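Local coordinates for protein alpha-ketoglutarate-dependent 2,4-dichlorophenoxyacetate dioxygenase (Bradyrhizobium diazoefficiens, PDB 5BKE) that probably catalyses 2-oxoglutarate-dependent oxidation, as a metal-dependent dioxygenase of the TfdA family linked to herbicide degradation, at residues Ile3-Leu8 and Asp38-Leu43; Pro122-Phe127 and Val194-Val199; Lys159-Asp164 and Arg228-Asp233. One frame throughout, in Å; residues are numbered along the deposited sequence.

Interaction 1: residues Ile3-Leu8 and Asp38-Leu43; sequences IAIRQL and DKYAVL
At the edge of the larger sheet of the double-stranded beta-helix (cupin) fold of this family, outermost strand 4-7 meets the end of helix 27-40, where the chain turns through A41, with its positive phi, into strand 42-45. I5 and Y40 carry most of the contact. The methyl CG2 of I5 lies over one face of the phenol ring in a CH-pi arrangement, 4.0 Å from the centroid of the Y40 ring and 25° off its normal. It is offset from the ring centre, with I5 CG2 3.7 Å from Y40 CE2. With CG1 beside the backbone N of I5 (chi1 -59°), CG2 is anti to that nitrogen and comes over the ring. K39 CG, from the neighbouring residue, lies over the opposite face, offset toward the rim. Q7 comes in at the ring edge: its OE1 lies near the ring plane, 3.7 Å from Y40 CE1, and its amide plane is turned 74° from the ring. The amide NE2 is bonded to the backbone O of Q9. I5 also packs on A36 of the same helix. Aliphatic carbons thus meet the ring faces and an amide oxygen its CH edge, which suggests a contact resting mainly on dispersion and side-chain fit.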
loop_
_atom_site.group_PDB
_atom_site.type_symbol
_atom_site.label_atom_id
_atom_site.label_comp_id
_atom_site.label_asym_id
_atom_site.label_seq_id
_atom_site.Cartn_x
_atom_site.Cartn_y
_atom_site.Cartn_z
ATOM N N ILE C 3 -32.164 -17.883 -4.307
ATOM C CA ILE C 3 -33.201 -17.759 -3.269
ATOM C C ILE C 3 -32.961 -16.506 -2.405
ATOM O O ILE C 3 -31.818 -16.052 -2.267
ATOM C CB ILE C 3 -33.326 -19.047 -2.400
ATOM C CG1 ILE C 3 -32.013 -19.357 -1.648
ATOM C CG2 ILE C 3 -33.801 -20.217 -3.267
ATOM C CD1 ILE C 3 -32.059 -20.558 -0.718
ATOM N N ALA C 4 -34.034 -15.958 -1.833
ATOM C CA ALA C 4 -33.943 -14.747 -1.007
ATOM C C ALA C 4 -33.363 -15.048 0.377
ATOM O O ALA C 4 -33.914 -15.869 1.128
ATOM C CB ALA C 4 -35.294 -14.049 -0.900
ATOM N N ILE C 5 -32.238 -14.397 0.685
ATOM C CA ILE C 5 -31.522 -14.555 1.961
ATOM C C ILE C 5 -31.129 -13.191 2.545
ATOM O O ILE C 5 -30.476 -12.371 1.876
ATOM C CB ILE C 5 -30.250 -15.441 1.822
ATOM C CG1 ILE C 5 -30.598 -16.844 1.311
ATOM C CG2 ILE C 5 -29.507 -15.556 3.155
ATOM C CD1 ILE C 5 -29.471 -17.508 0.553
ATOM N N ARG C 6 -31.523 -12.960 3.794
ATOM C CA ARG C 6 -31.073 -11.813 4.561
ATOM C C ARG C 6 -30.132 -12.271 5.682
ATOM O O ARG C 6 -30.478 -13.150 6.465
ATOM C CB ARG C 6 -32.282 -11.053 5.118
ATOM C CG ARG C 6 -31.945 -9.719 5.766
ATOM C CD ARG C 6 -33.194 -9.004 6.252
ATOM N NE ARG C 6 -33.059 -8.696 7.675
ATOM C CZ ARG C 6 -33.905 -9.077 8.633
ATOM N NH1 ARG C 6 -35.012 -9.761 8.345
ATOM N NH2 ARG C 6 -33.653 -8.742 9.895
ATOM N N GLN C 7 -28.948 -11.666 5.757
ATOM C CA GLN C 7 -27.980 -11.987 6.813
ATOM C C GLN C 7 -28.425 -11.415 8.152
ATOM O O GLN C 7 -28.896 -10.281 8.213
ATOM C CB GLN C 7 -26.585 -11.492 6.445
ATOM C CG GLN C 7 -25.484 -12.100 7.309
ATOM C CD GLN C 7 -24.094 -11.846 6.769
ATOM O OE1 GLN C 7 -23.878 -11.816 5.562
ATOM N NE2 GLN C 7 -23.139 -11.670 7.667
ATOM N N LEU C 8 -28.282 -12.206 9.216
ATOM C CA LEU C 8 -28.788 -11.826 10.551
ATOM C C LEU C 8 -27.724 -11.457 11.589
ATOM O O LEU C 8 -28.044 -10.866 12.622
ATOM C CB LEU C 8 -29.721 -12.914 11.128
ATOM C CG LEU C 8 -31.017 -13.318 10.409
ATOM C CD1 LEU C 8 -31.751 -14.363 11.241
ATOM C CD2 LEU C 8 -31.936 -12.135 10.112
ATOM N N ASP C 38 -23.251 -23.733 3.272
ATOM C CA ASP C 38 -21.789 -23.573 3.197
ATOM C C ASP C 38 -21.363 -22.149 3.604
ATOM O O ASP C 38 -20.482 -21.980 4.453
ATOM C CB ASP C 38 -21.256 -23.911 1.794
ATOM C CG ASP C 38 -21.512 -25.365 1.383
ATOM O OD1 ASP C 38 -21.546 -26.270 2.250
ATOM O OD2 ASP C 38 -21.666 -25.593 0.162
ATOM N N LYS C 39 -22.011 -21.145 3.008
ATOM C CA LYS C 39 -21.721 -19.734 3.286
ATOM C C LYS C 39 -22.113 -19.292 4.716
ATOM O O LYS C 39 -21.250 -18.911 5.511
ATOM C CB LYS C 39 -22.379 -18.853 2.216
ATOM C CG LYS C 39 -22.058 -17.362 2.334
ATOM C CD LYS C 39 -22.616 -16.585 1.151
ATOM C CE LYS C 39 -22.345 -15.092 1.304
ATOM N NZ LYS C 39 -22.609 -14.402 0.005
ATOM N N TYR C 40 -23.407 -19.378 5.043
ATOM C CA TYR C 40 -23.976 -18.803 6.270
ATOM C C TYR C 40 -23.871 -19.684 7.519
ATOM O O TYR C 40 -23.941 -19.177 8.643
ATOM C CB TYR C 40 -25.423 -18.370 6.028
ATOM C CG TYR C 40 -25.560 -17.301 4.957
ATOM C CD1 TYR C 40 -25.331 -15.945 5.265
ATOM C CD2 TYR C 40 -25.904 -17.636 3.641
ATOM C CE1 TYR C 40 -25.450 -14.951 4.294
ATOM C CE2 TYR C 40 -26.031 -16.652 2.662
ATOM C CZ TYR C 40 -25.798 -15.310 2.995
ATOM O OH TYR C 40 -25.922 -14.326 2.044
ATOM N N ALA C 41 -23.698 -20.994 7.324
ATOM C CA ALA C 41 -23.585 -21.989 8.421
ATOM C C ALA C 41 -24.878 -22.288 9.197
ATOM O O ALA C 41 -25.054 -23.412 9.714
ATOM C CB ALA C 41 -22.423 -21.673 9.372
ATOM N N VAL C 42 -25.762 -21.297 9.282
ATOM C CA VAL C 42 -27.055 -21.411 9.961
ATOM C C VAL C 42 -28.106 -20.715 9.090
ATOM O O VAL C 42 -27.888 -19.596 8.596
ATOM C CB VAL C 42 -27.055 -20.790 11.392
ATOM C CG1 VAL C 42 -28.396 -20.986 12.087
ATOM C CG2 VAL C 42 -25.964 -21.365 12.273
ATOM N N LEU C 43 -29.238 -21.386 8.901
ATOM C CA LEU C 43 -30.339 -20.843 8.128
ATOM C C LEU C 43 -31.621 -20.850 8.946
ATOM O O LEU C 43 -31.900 -21.809 9.665
ATOM C CB LEU C 43 -30.513 -21.593 6.800
ATOM C CG LEU C 43 -29.408 -21.501 5.737
ATOM C CD1 LEU C 43 -29.833 -22.276 4.494
ATOM C CD2 LEU C 43 -29.022 -20.056 5.385
#

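Interaction 2: residues Pro122-Phe127 and Val194-Val199; sequences PIPAKF and VLQRLV
The loop 122-127 approaches strand 194-197 at one end and then diverges from it: the CA atoms of P122 and V194 are 5.9 Å apart, whereas F127, where strand 127-132 begins, lies far from 194-199. Contact is therefore limited to P122 and P124 on the loop and to V194 and Q196, alternate residues of the strand. P122 and V194 cross at about a right angle, the ring carbon P122 CD lying 3.7 Å from the methyl V194 CG1. That methyl stands anti to the carbonyl carbon of V194 (chi1 -54°), which directs it toward P122 CD. Next along, P124 and Q196 come from opposite directions, and the pyrrolidine ring packs against the end of the amide, with P124 CD 4.0 Å from Q196 NE2 and P124 CG 4.1 Å from Q196 OE1. A bend at chi2 (-81°) brings the amide of Q196 round to the proline. One water joins the two segments, lying 2.8 Å from P122 O and 2.9 Å from Q196 OE1. The buried amide has further partners, for OE1 is bonded to T288 OG1 and NE2 to the backbone O of S119. An alanine in place of P124 would keep CB but is likely to open a gap beside the Q196 amide where CG and CD had lain. Y211 packs on both P124 and Q196. The P124 side chain is about 8 Å from that of D117, a manganese ligand, and about 12 Å from the ion, so it lies outside the first shell and does not touch the metal. Strand 194-201 itself runs between strands 166-169 and 208-210 in a four-stranded antiparallel sheet, while L198 and V199 pack on I162 of helix 156-162.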
loop_
_atom_site.group_PDB
_atom_site.type_symbol
_atom_site.label_atom_id
_atom_site.label_comp_id
_atom_site.label_asym_id
_atom_site.label_seq_id
_atom_site.Cartn_x
_atom_site.Cartn_y
_atom_site.Cartn_z
ATOM N N PRO C 122 -17.662 -41.363 15.354
ATOM C CA PRO C 122 -16.476 -41.348 14.488
ATOM C C PRO C 122 -16.689 -40.553 13.187
ATOM O O PRO C 122 -15.760 -39.887 12.713
ATOM C CB PRO C 122 -16.210 -42.843 14.209
ATOM C CG PRO C 122 -17.432 -43.569 14.669
ATOM C CD PRO C 122 -17.986 -42.738 15.784
ATOM N N ILE C 123 -17.897 -40.626 12.630
ATOM C CA ILE C 123 -18.303 -39.734 11.544
ATOM C C ILE C 123 -19.382 -38.790 12.112
ATOM O O ILE C 123 -20.529 -39.204 12.291
ATOM C CB ILE C 123 -18.768 -40.494 10.271
ATOM C CG1 ILE C 123 -17.656 -41.430 9.747
ATOM C CG2 ILE C 123 -19.136 -39.501 9.182
ATOM C CD1 ILE C 123 -18.066 -42.405 8.652
ATOM N N PRO C 124 -19.010 -37.526 12.429
ATOM C CA PRO C 124 -19.991 -36.634 13.055
ATOM C C PRO C 124 -21.000 -36.085 12.047
ATOM O O PRO C 124 -20.724 -36.070 10.847
ATOM C CB PRO C 124 -19.123 -35.512 13.621
ATOM C CG PRO C 124 -17.958 -35.436 12.676
ATOM C CD PRO C 124 -17.709 -36.851 12.219
ATOM N N ALA C 125 -22.147 -35.633 12.549
ATOM C CA ALA C 125 -23.253 -35.121 11.732
ATOM C C ALA C 125 -22.856 -33.972 10.791
ATOM O O ALA C 125 -21.952 -33.202 11.095
ATOM C CB ALA C 125 -24.385 -34.675 12.632
ATOM N N LYS C 126 -23.530 -33.904 9.647
ATOM C CA LYS C 126 -23.439 -32.788 8.730
ATOM C C LYS C 126 -24.439 -31.698 9.174
ATOM O O LYS C 126 -24.068 -30.804 9.945
ATOM C CB LYS C 126 -23.697 -33.283 7.302
ATOM C CG LYS C 126 -23.313 -32.316 6.199
ATOM C CD LYS C 126 -23.555 -32.947 4.838
ATOM C CE LYS C 126 -23.872 -31.893 3.783
ATOM N NZ LYS C 126 -24.141 -32.485 2.442
ATOM N N PHE C 127 -25.698 -31.792 8.735
ATOM C CA PHE C 127 -26.717 -30.787 9.088
ATOM C C PHE C 127 -27.672 -31.296 10.149
ATOM O O PHE C 127 -28.024 -32.488 10.163
ATOM C CB PHE C 127 -27.548 -30.346 7.870
ATOM C CG PHE C 127 -26.748 -29.712 6.751
ATOM C CD1 PHE C 127 -25.481 -29.160 6.967
ATOM C CD2 PHE C 127 -27.298 -29.630 5.475
ATOM C CE1 PHE C 127 -24.772 -28.574 5.927
ATOM C CE2 PHE C 127 -26.594 -29.034 4.427
ATOM C CZ PHE C 127 -25.325 -28.514 4.655
ATOM N N VAL C 194 -14.383 -41.123 21.104
ATOM C CA VAL C 194 -13.842 -41.065 19.744
ATOM C C VAL C 194 -12.890 -39.873 19.569
ATOM O O VAL C 194 -12.950 -38.888 20.324
ATOM C CB VAL C 194 -14.940 -41.044 18.641
ATOM C CG1 VAL C 194 -15.903 -42.216 18.793
ATOM C CG2 VAL C 194 -15.682 -39.714 18.611
ATOM N N LEU C 195 -12.008 -39.986 18.580
ATOM C CA LEU C 195 -11.020 -38.950 18.283
ATOM C C LEU C 195 -11.554 -38.003 17.223
ATOM O O LEU C 195 -12.209 -38.438 16.274
ATOM C CB LEU C 195 -9.681 -39.563 17.831
ATOM C CG LEU C 195 -8.923 -40.521 18.778
ATOM C CD1 LEU C 195 -7.627 -41.008 18.135
ATOM C CD2 LEU C 195 -8.645 -39.919 20.150
ATOM N N GLN C 196 -11.307 -36.705 17.418
ATOM C CA GLN C 196 -11.628 -35.665 16.437
ATOM C C GLN C 196 -10.537 -34.617 16.470
ATOM O O GLN C 196 -10.015 -34.293 17.540
ATOM C CB GLN C 196 -12.978 -34.970 16.719
ATOM C CG GLN C 196 -14.200 -35.872 16.910
ATOM C CD GLN C 196 -14.843 -36.363 15.613
ATOM O OE1 GLN C 196 -14.393 -36.056 14.510
ATOM N NE2 GLN C 196 -15.915 -37.127 15.752
ATOM N N ARG C 197 -10.206 -34.083 15.299
ATOM C CA ARG C 197 -9.313 -32.921 15.179
ATOM C C ARG C 197 -9.913 -31.713 15.896
ATOM O O ARG C 197 -11.126 -31.492 15.824
ATOM C CB ARG C 197 -9.101 -32.555 13.711
ATOM C CG ARG C 197 -8.342 -33.576 12.875
ATOM C CD ARG C 197 -6.841 -33.557 13.135
ATOM N NE ARG C 197 -6.214 -32.261 12.849
ATOM C CZ ARG C 197 -5.800 -31.865 11.649
ATOM N NH1 ARG C 197 -5.954 -32.655 10.599
ATOM N NH2 ARG C 197 -5.239 -30.668 11.496
ATOM N N LEU C 198 -9.059 -30.953 16.586
ATOM C CA LEU C 198 -9.441 -29.673 17.172
ATOM C C LEU C 198 -9.647 -28.624 16.086
ATOM O O LEU C 198 -10.487 -27.736 16.222
ATOM C CB LEU C 198 -8.387 -29.208 18.186
ATOM C CG LEU C 198 -8.600 -27.926 19.011
ATOM C CD1 LEU C 198 -9.921 -27.928 19.776
ATOM C CD2 LEU C 198 -7.434 -27.689 19.971
ATOM N N VAL C 199 -8.872 -28.734 15.010
ATOM C CA VAL C 199 -8.965 -27.808 13.882
ATOM C C VAL C 199 -9.402 -28.580 12.643
ATOM O O VAL C 199 -8.732 -29.541 12.222
ATOM C CB VAL C 199 -7.631 -27.068 13.629
ATOM C CG1 VAL C 199 -7.757 -26.110 12.443
ATOM C CG2 VAL C 199 -7.195 -26.312 14.878
HETATM O O HOH W 1 -13.456 -38.344 13.066
#

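Interaction 3: residues Lys159-Asp164 and Arg228-Asp233; sequences KAEIED and RLLLRD
Helix 156-162 and helix 224-238 meet through a light contact beside the four-stranded antiparallel sheet of the TauD/TfdA fold, and within these segments L230 of helix 224-238 is the residue that meets E161 and I162. About 101 Å² is buried in all, counting both sides. The apolar part is loose: the nearest CA atoms across the two segments, those of I162 and L230, are 9.3 Å apart, and the methyls I162 CG2 and L230 CD2 approach only to 4.4 Å. With CG anti to the backbone N (chi1 -177°), the L230 side chain is directed so that CD2 meets the E161 and I162 side chains. On the sheet side I162 touches L198 and V199 while L230 packs on I219, so both helices share a hydrophobic layer with strands 194-201 and 216-219. The other kind of contact sets the carboxylate of E161 against the same leucine. The E161 chain is extended beyond CG and meets L230 from the opposite direction. Charged groups here also face the second subunit, where D233 makes a salt bridge to R267 of that chain and E161 OE2 a long, weak ion pair with its R268. Where the two segments come closest, E161 OE2 rests against the methyl that also faces I162, 3.9 Å from L230 CD2.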
loop_
_atom_site.group_PDB
_atom_site.type_symbol
_atom_site.label_atom_id
_atom_site.label_comp_id
_atom_site.label_asym_id
_atom_site.label_seq_id
_atom_site.Cartn_x
_atom_site.Cartn_y
_atom_site.Cartn_z
ATOM N N LYS C 159 -2.827 -20.538 16.830
ATOM C CA LYS C 159 -3.074 -21.299 15.602
ATOM C C LYS C 159 -2.024 -22.385 15.354
ATOM O O LYS C 159 -2.371 -23.510 14.971
ATOM C CB LYS C 159 -3.180 -20.371 14.388
ATOM C CG LYS C 159 -4.459 -19.562 14.343
ATOM C CD LYS C 159 -4.547 -18.745 13.072
ATOM C CE LYS C 159 -5.729 -17.801 13.183
ATOM N NZ LYS C 159 -5.786 -16.754 12.132
ATOM N N ALA C 160 -0.754 -22.048 15.590
ATOM C CA ALA C 160 0.356 -22.993 15.428
ATOM C C ALA C 160 0.347 -24.075 16.518
ATOM O O ALA C 160 0.674 -25.226 16.235
ATOM C CB ALA C 160 1.697 -22.262 15.392
ATOM N N GLU C 161 -0.026 -23.689 17.744
ATOM C CA GLU C 161 -0.130 -24.602 18.889
ATOM C C GLU C 161 -1.222 -25.665 18.671
ATOM O O GLU C 161 -0.984 -26.857 18.890
ATOM C CB GLU C 161 -0.374 -23.815 20.194
ATOM C CG GLU C 161 -0.658 -24.662 21.445
ATOM C CD GLU C 161 -1.153 -23.863 22.656
ATOM O OE1 GLU C 161 -1.591 -22.691 22.509
ATOM O OE2 GLU C 161 -1.112 -24.423 23.777
ATOM N N ILE C 162 -2.396 -25.227 18.217
ATOM C CA ILE C 162 -3.575 -26.098 18.126
ATOM C C ILE C 162 -3.698 -26.946 16.845
ATOM O O ILE C 162 -4.464 -27.909 16.816
ATOM C CB ILE C 162 -4.892 -25.310 18.401
ATOM C CG1 ILE C 162 -5.172 -24.277 17.294
ATOM C CG2 ILE C 162 -4.860 -24.686 19.803
ATOM C CD1 ILE C 162 -6.534 -23.623 17.374
ATOM N N GLU C 163 -2.922 -26.603 15.811
ATOM C CA GLU C 163 -3.092 -27.154 14.454
ATOM C C GLU C 163 -3.296 -28.677 14.371
ATOM O O GLU C 163 -4.217 -29.137 13.691
ATOM C CB GLU C 163 -1.954 -26.673 13.521
ATOM C CG GLU C 163 -1.968 -27.208 12.081
ATOM C CD GLU C 163 -3.174 -26.769 11.247
ATOM O OE1 GLU C 163 -3.634 -25.613 11.377
ATOM O OE2 GLU C 163 -3.668 -27.586 10.431
ATOM N N ASP C 164 -2.458 -29.439 15.072
ATOM C CA ASP C 164 -2.472 -30.907 14.966
ATOM C C ASP C 164 -3.059 -31.614 16.188
ATOM O O ASP C 164 -3.040 -32.845 16.263
ATOM C CB ASP C 164 -1.067 -31.443 14.654
ATOM C CG ASP C 164 -0.536 -30.947 13.311
ATOM O OD1 ASP C 164 -1.111 -31.307 12.264
ATOM O OD2 ASP C 164 0.452 -30.187 13.302
ATOM N N ARG C 228 -7.887 -29.460 29.214
ATOM C CA ARG C 228 -9.189 -28.887 29.563
ATOM C C ARG C 228 -9.150 -27.368 29.713
ATOM O O ARG C 228 -10.084 -26.675 29.279
ATOM C CB ARG C 228 -9.749 -29.546 30.810
ATOM C CG ARG C 228 -10.247 -30.946 30.537
ATOM C CD ARG C 228 -11.100 -31.454 31.677
ATOM N NE ARG C 228 -11.713 -32.726 31.312
ATOM C CZ ARG C 228 -12.425 -33.490 32.133
ATOM N NH1 ARG C 228 -12.633 -33.121 33.396
ATOM N NH2 ARG C 228 -12.938 -34.633 31.684
ATOM N N LEU C 229 -8.066 -26.861 30.309
ATOM C CA LEU C 229 -7.845 -25.418 30.426
ATOM C C LEU C 229 -7.774 -24.743 29.056
ATOM O O LEU C 229 -8.429 -23.716 28.837
ATOM C CB LEU C 229 -6.630 -25.091 31.297
ATOM C CG LEU C 229 -6.824 -25.257 32.817
ATOM C CD1 LEU C 229 -5.508 -25.038 33.553
ATOM C CD2 LEU C 229 -7.919 -24.356 33.387
ATOM N N LEU C 230 -7.020 -25.350 28.136
ATOM C CA LEU C 230 -6.946 -24.873 26.754
ATOM C C LEU C 230 -8.322 -24.850 26.075
ATOM O O LEU C 230 -8.722 -23.825 25.476
ATOM C CB LEU C 230 -5.944 -25.698 25.940
ATOM C CG LEU C 230 -5.677 -25.296 24.479
ATOM C CD1 LEU C 230 -5.263 -23.829 24.351
ATOM C CD2 LEU C 230 -4.615 -26.217 23.896
ATOM N N LEU C 231 -9.039 -25.967 26.193
ATOM C CA LEU C 231 -10.395 -26.087 25.658
ATOM C C LEU C 231 -11.342 -25.041 26.260
ATOM O O LEU C 231 -12.113 -24.419 25.529
ATOM C CB LEU C 231 -10.942 -27.523 25.821
ATOM C CG LEU C 231 -10.223 -28.659 25.065
ATOM C CD1 LEU C 231 -10.792 -30.010 25.470
ATOM C CD2 LEU C 231 -10.253 -28.489 23.543
ATOM N N ARG C 232 -11.260 -24.840 27.576
ATOM C CA ARG C 232 -12.005 -23.766 28.256
ATOM C C ARG C 232 -11.722 -22.371 27.669
ATOM O O ARG C 232 -12.659 -21.599 27.442
ATOM C CB ARG C 232 -11.714 -23.761 29.757
ATOM C CG ARG C 232 -12.583 -24.711 30.547
ATOM C CD ARG C 232 -12.244 -24.672 32.029
ATOM N NE ARG C 232 -13.187 -25.496 32.780
ATOM C CZ ARG C 232 -14.275 -25.037 33.396
ATOM N NH1 ARG C 232 -14.564 -23.738 33.393
ATOM N NH2 ARG C 232 -15.071 -25.888 34.035
ATOM N N ASP C 233 -10.440 -22.077 27.424
ATOM C CA ASP C 233 -10.001 -20.797 26.850
ATOM C C ASP C 233 -10.525 -20.604 25.444
ATOM O O ASP C 233 -11.052 -19.536 25.116
ATOM C CB ASP C 233 -8.475 -20.686 26.849
ATOM C CG ASP C 233 -7.909 -20.304 28.201
ATOM O OD1 ASP C 233 -8.650 -19.783 29.075
ATOM O OD2 ASP C 233 -6.695 -20.525 28.393
#

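Overall arrangement
Interaction 1 comes first along the chain and is complete before the others begin, whereas the segments of interactions 2 and 3 alternate. Interaction 1 belongs to the edge of the seven-stranded mixed sheet, with its centre 23 Å from that of interaction 2 and 29 Å from that of interaction 3. Loop 122-127 leads into strand 127-132 of that same sheet, and interaction 2 brings it against a strand of the four-stranded one, about 12 Å from the manganese at the P124 side chain. Its centre is 16 Å from that of interaction 3, and the two touch: R197 NH2 lies 2.9 Å from E163 O, a probable hydrogen bond. Interaction 3 carries the arrangement outward to the second subunit.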